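Local atomic coordinates of kinesin-like protein (Caenorhabditis elegans, PDB entry 5X3E), a protein that is a kinesin-6 motor protein (Zen4) that probably couples ATP hydrolysis to movement along microtubules. Residues Glu78-Val86 / Leu425-Ile434. Numbering follows the deposited sequence.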
loop_
_atom_site.group_PDB
_atom_site.type_symbol
_atom_site.label_atom_id
_atom_site.label_comp_id
_atom_site.label_asym_id
_atom_site.label_seq_id
_atom_site.Cartn_x
_atom_site.Cartn_y
_atom_site.Cartn_z
ATOM N N GLU A 78 -22.613 16.598 15.840
ATOM C CA GLU A 78 -23.280 17.635 15.059
ATOM C C GLU A 78 -23.013 17.506 13.555
ATOM O O GLU A 78 -23.459 18.343 12.771
ATOM C CB GLU A 78 -22.860 19.021 15.551
ATOM C CG GLU A 78 -23.409 19.377 16.921
ATOM C CD GLU A 78 -22.989 20.759 17.372
ATOM O OE1 GLU A 78 -22.101 21.348 16.723
ATOM O OE2 GLU A 78 -23.549 21.256 18.374
ATOM N N LYS A 79 -22.292 16.458 13.154
ATOM C CA LYS A 79 -22.061 16.176 11.744
ATOM C C LYS A 79 -22.276 14.695 11.468
ATOM O O LYS A 79 -22.067 13.844 12.337
ATOM C CB LYS A 79 -20.650 16.583 11.288
ATOM C CG LYS A 79 -20.447 18.080 11.124
ATOM C CD LYS A 79 -19.029 18.390 10.663
ATOM C CE LYS A 79 -18.754 19.890 10.645
ATOM N NZ LYS A 79 -17.312 20.198 10.406
ATOM N N VAL A 80 -22.688 14.398 10.237
ATOM C CA VAL A 80 -22.912 13.035 9.773
ATOM C C VAL A 80 -22.080 12.823 8.519
ATOM O O VAL A 80 -22.153 13.623 7.579
ATOM C CB VAL A 80 -24.402 12.769 9.493
ATOM C CG1 VAL A 80 -24.584 11.394 8.883
ATOM C CG2 VAL A 80 -25.201 12.892 10.767
ATOM N N PHE A 81 -21.290 11.756 8.503
ATOM C CA PHE A 81 -20.378 11.489 7.402
ATOM C C PHE A 81 -20.778 10.205 6.692
ATOM O O PHE A 81 -21.130 9.212 7.335
ATOM C CB PHE A 81 -18.942 11.391 7.904
ATOM C CG PHE A 81 -18.417 12.674 8.467
ATOM C CD1 PHE A 81 -18.364 12.872 9.836
ATOM C CD2 PHE A 81 -17.995 13.689 7.629
ATOM C CE1 PHE A 81 -17.882 14.056 10.357
ATOM C CE2 PHE A 81 -17.510 14.873 8.141
ATOM C CZ PHE A 81 -17.454 15.058 9.507
ATOM N N ARG A 82 -20.699 10.226 5.366
ATOM C CA ARG A 82 -21.071 9.088 4.540
ATOM C C ARG A 82 -19.826 8.499 3.892
ATOM O O ARG A 82 -19.055 9.216 3.245
ATOM C CB ARG A 82 -22.090 9.499 3.475
ATOM C CG ARG A 82 -22.628 8.340 2.661
ATOM C CD ARG A 82 -23.802 8.779 1.797
ATOM N NE ARG A 82 -24.321 7.679 0.988
ATOM C CZ ARG A 82 -25.223 6.802 1.421
ATOM N NH1 ARG A 82 -25.646 5.828 0.626
ATOM N NH2 ARG A 82 -25.702 6.900 2.654
ATOM N N PHE A 83 -19.638 7.196 4.062
ATOM C CA PHE A 83 -18.539 6.462 3.457
ATOM C C PHE A 83 -19.099 5.325 2.614
ATOM O O PHE A 83 -20.274 4.964 2.719
ATOM C CB PHE A 83 -17.592 5.900 4.525
ATOM C CG PHE A 83 -16.966 6.947 5.391
ATOM C CD1 PHE A 83 -15.805 7.588 4.995
ATOM C CD2 PHE A 83 -17.538 7.291 6.604
ATOM C CE1 PHE A 83 -15.224 8.550 5.793
ATOM C CE2 PHE A 83 -16.962 8.252 7.406
ATOM C CZ PHE A 83 -15.804 8.885 6.998
ATOM N N GLY A 84 -18.242 4.751 1.771
ATOM C CA GLY A 84 -18.654 3.601 0.990
ATOM C C GLY A 84 -19.015 2.400 1.836
ATOM O O GLY A 84 -19.790 1.547 1.392
ATOM N N ARG A 85 -18.479 2.323 3.053
ATOM C CA ARG A 85 -18.742 1.238 3.988
ATOM C C ARG A 85 -18.170 1.638 5.342
ATOM O O ARG A 85 -17.096 2.243 5.405
ATOM C CB ARG A 85 -18.114 -0.079 3.504
ATOM C CG ARG A 85 -18.105 -1.186 4.554
ATOM C CD ARG A 85 -19.507 -1.737 4.812
ATOM N NE ARG A 85 -19.522 -2.685 5.923
ATOM C CZ ARG A 85 -19.277 -3.989 5.824
ATOM N NH1 ARG A 85 -18.991 -4.538 4.647
ATOM N NH2 ARG A 85 -19.317 -4.747 6.913
ATOM N N VAL A 86 -18.896 1.323 6.411
ATOM C CA VAL A 86 -18.438 1.582 7.773
ATOM C C VAL A 86 -18.310 0.248 8.491
ATOM O O VAL A 86 -19.279 -0.516 8.567
ATOM C CB VAL A 86 -19.382 2.525 8.540
ATOM C CG1 VAL A 86 -18.897 2.695 9.976
ATOM C CG2 VAL A 86 -19.469 3.880 7.850
ATOM N N LEU A 425 -12.556 12.158 9.544
ATOM C CA LEU A 425 -13.817 11.947 8.848
ATOM C C LEU A 425 -14.063 12.981 7.759
ATOM O O LEU A 425 -15.015 12.830 6.990
ATOM C CB LEU A 425 -14.981 11.951 9.845
ATOM C CG LEU A 425 -14.996 10.866 10.927
ATOM C CD1 LEU A 425 -16.094 11.135 11.935
ATOM C CD2 LEU A 425 -15.156 9.484 10.334
ATOM N N ALA A 426 -13.241 14.032 7.685
ATOM C CA ALA A 426 -13.349 14.990 6.591
ATOM C C ALA A 426 -13.009 14.373 5.239
ATOM O O ALA A 426 -13.372 14.941 4.204
ATOM C CB ALA A 426 -12.439 16.192 6.851
ATOM N N PHE A 427 -12.325 13.225 5.225
ATOM C CA PHE A 427 -12.077 12.486 3.993
ATOM C C PHE A 427 -13.337 11.847 3.423
ATOM O O PHE A 427 -13.250 11.168 2.395
ATOM C CB PHE A 427 -11.022 11.405 4.234
ATOM C CG PHE A 427 -9.606 11.914 4.204
ATOM C CD1 PHE A 427 -8.971 12.172 3.000
ATOM C CD2 PHE A 427 -8.906 12.123 5.381
ATOM C CE1 PHE A 427 -7.668 12.628 2.970
ATOM C CE2 PHE A 427 -7.601 12.583 5.355
ATOM C CZ PHE A 427 -6.982 12.835 4.149
ATOM N N ALA A 428 -14.485 12.039 4.073
ATOM C CA ALA A 428 -15.712 11.356 3.687
ATOM C C ALA A 428 -16.156 11.783 2.295
ATOM O O ALA A 428 -15.926 12.916 1.860
ATOM C CB ALA A 428 -16.821 11.626 4.703
ATOM N N GLU A 429 -16.769 10.832 1.586
ATOM C CA GLU A 429 -17.251 11.092 0.235
ATOM C C GLU A 429 -18.220 12.270 0.215
ATOM O O GLU A 429 -18.195 13.089 -0.710
ATOM C CB GLU A 429 -17.883 9.818 -0.331
ATOM C CG GLU A 429 -17.045 8.584 0.034
ATOM C CD GLU A 429 -17.241 7.382 -0.880
ATOM O OE1 GLU A 429 -16.529 6.382 -0.675
ATOM O OE2 GLU A 429 -18.125 7.403 -1.762
ATOM N N GLU A 430 -19.066 12.382 1.237
ATOM C CA GLU A 430 -19.940 13.535 1.409
ATOM C C GLU A 430 -20.293 13.684 2.885
ATOM O O GLU A 430 -20.157 12.740 3.668
ATOM C CB GLU A 430 -21.193 13.406 0.541
ATOM C CG GLU A 430 -22.058 12.209 0.879
ATOM C CD GLU A 430 -23.519 12.437 0.558
ATOM O OE1 GLU A 430 -24.057 13.497 0.943
ATOM O OE2 GLU A 430 -24.128 11.550 -0.079
ATOM N N SER A 431 -20.747 14.883 3.261
ATOM C CA SER A 431 -20.969 15.201 4.667
ATOM C C SER A 431 -22.291 15.931 4.872
ATOM O O SER A 431 -22.728 16.710 4.019
ATOM C CB SER A 431 -19.824 16.059 5.221
ATOM O OG SER A 431 -19.767 17.309 4.553
ATOM N N GLN A 432 -22.918 15.676 6.029
ATOM C CA GLN A 432 -24.209 16.252 6.401
ATOM C C GLN A 432 -24.165 16.751 7.844
ATOM O O GLN A 432 -23.538 16.125 8.703
ATOM C CB GLN A 432 -25.335 15.215 6.236
ATOM C CG GLN A 432 -25.456 14.642 4.824
ATOM C CD GLN A 432 -24.827 13.263 4.685
ATOM O OE1 GLN A 432 -24.038 12.839 5.530
ATOM N NE2 GLN A 432 -25.171 12.562 3.612
ATOM N N THR A 433 -24.833 17.877 8.112
ATOM C CA THR A 433 -24.700 18.596 9.378
ATOM C C THR A 433 -26.004 18.608 10.174
ATOM O O THR A 433 -27.086 18.802 9.612
ATOM C CB THR A 433 -24.226 20.029 9.141
ATOM O OG1 THR A 433 -25.180 20.728 8.330
ATOM C CG2 THR A 433 -22.876 20.012 8.450
ATOM N N ILE A 434 -25.887 18.441 11.492
ATOM C CA ILE A 434 -27.045 18.433 12.390
ATOM C C ILE A 434 -27.489 19.852 12.731
ATOM O O ILE A 434 -26.862 20.533 13.546
ATOM C CB ILE A 434 -26.746 17.641 13.682
ATOM C CG1 ILE A 434 -26.454 16.174 13.350
ATOM C CG2 ILE A 434 -27.907 17.762 14.675
ATOM C CD1 ILE A 434 -26.027 15.347 14.542
#
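The amide of Q432 gives its N-H to V80 O at 2.7 Å (N to O), nearly in line with the carbonyl bond. V80 N returns a bond to Q432 O, making this a hydrogen-bonded pair of an antiparallel ladder between strands 79-82 and 430-433. R82 N to E430 O extends the ladder at one end, and I434 N to E78 O at the other, where the donor stands 50° out of the carbonyl plane. On the face shared by V80 and Q432, the side chains of R82 and E430 run alongside each other. R82 CD lies 3.4 Å from E430 OE2, but the guanidinium and carboxylate planes are 69° apart and the charges stay beyond salt-bridge range. On the opposite face, with K79, S431 and T433, F81 is the buried residue. With CG anti to its carbonyl carbon (chi1 -65°), F81 lays a ring face under L425, whose CB sits 3.6 Å from the ring centroid in a CH-pi contact. L425 spans two aromatics: its CD2 meets F83 CZ at 3.5 Å. A428 CB touches both aromatics, 3.8 Å from F81 CB and over the face of the F83 ring. An alanine in place of F81 is likely to open a gap beneath L425 CB and deprive S431 CB of its aromatic neighbour, leaving A428 CB only F83 for a ring contact. Strand 430-433, just beyond helix 418-424, is probably the start of the neck linker; here it forms an edge of the small antiparallel sheet 52-54, 59-62, 79-82, 430-433. At its root, E429 OE1 accepts V38 N, while F83 and L425 rest on C40 of strand 37-42, tying the small sheet to the central one; F427 reaches strand 404-411 and helix 350-375.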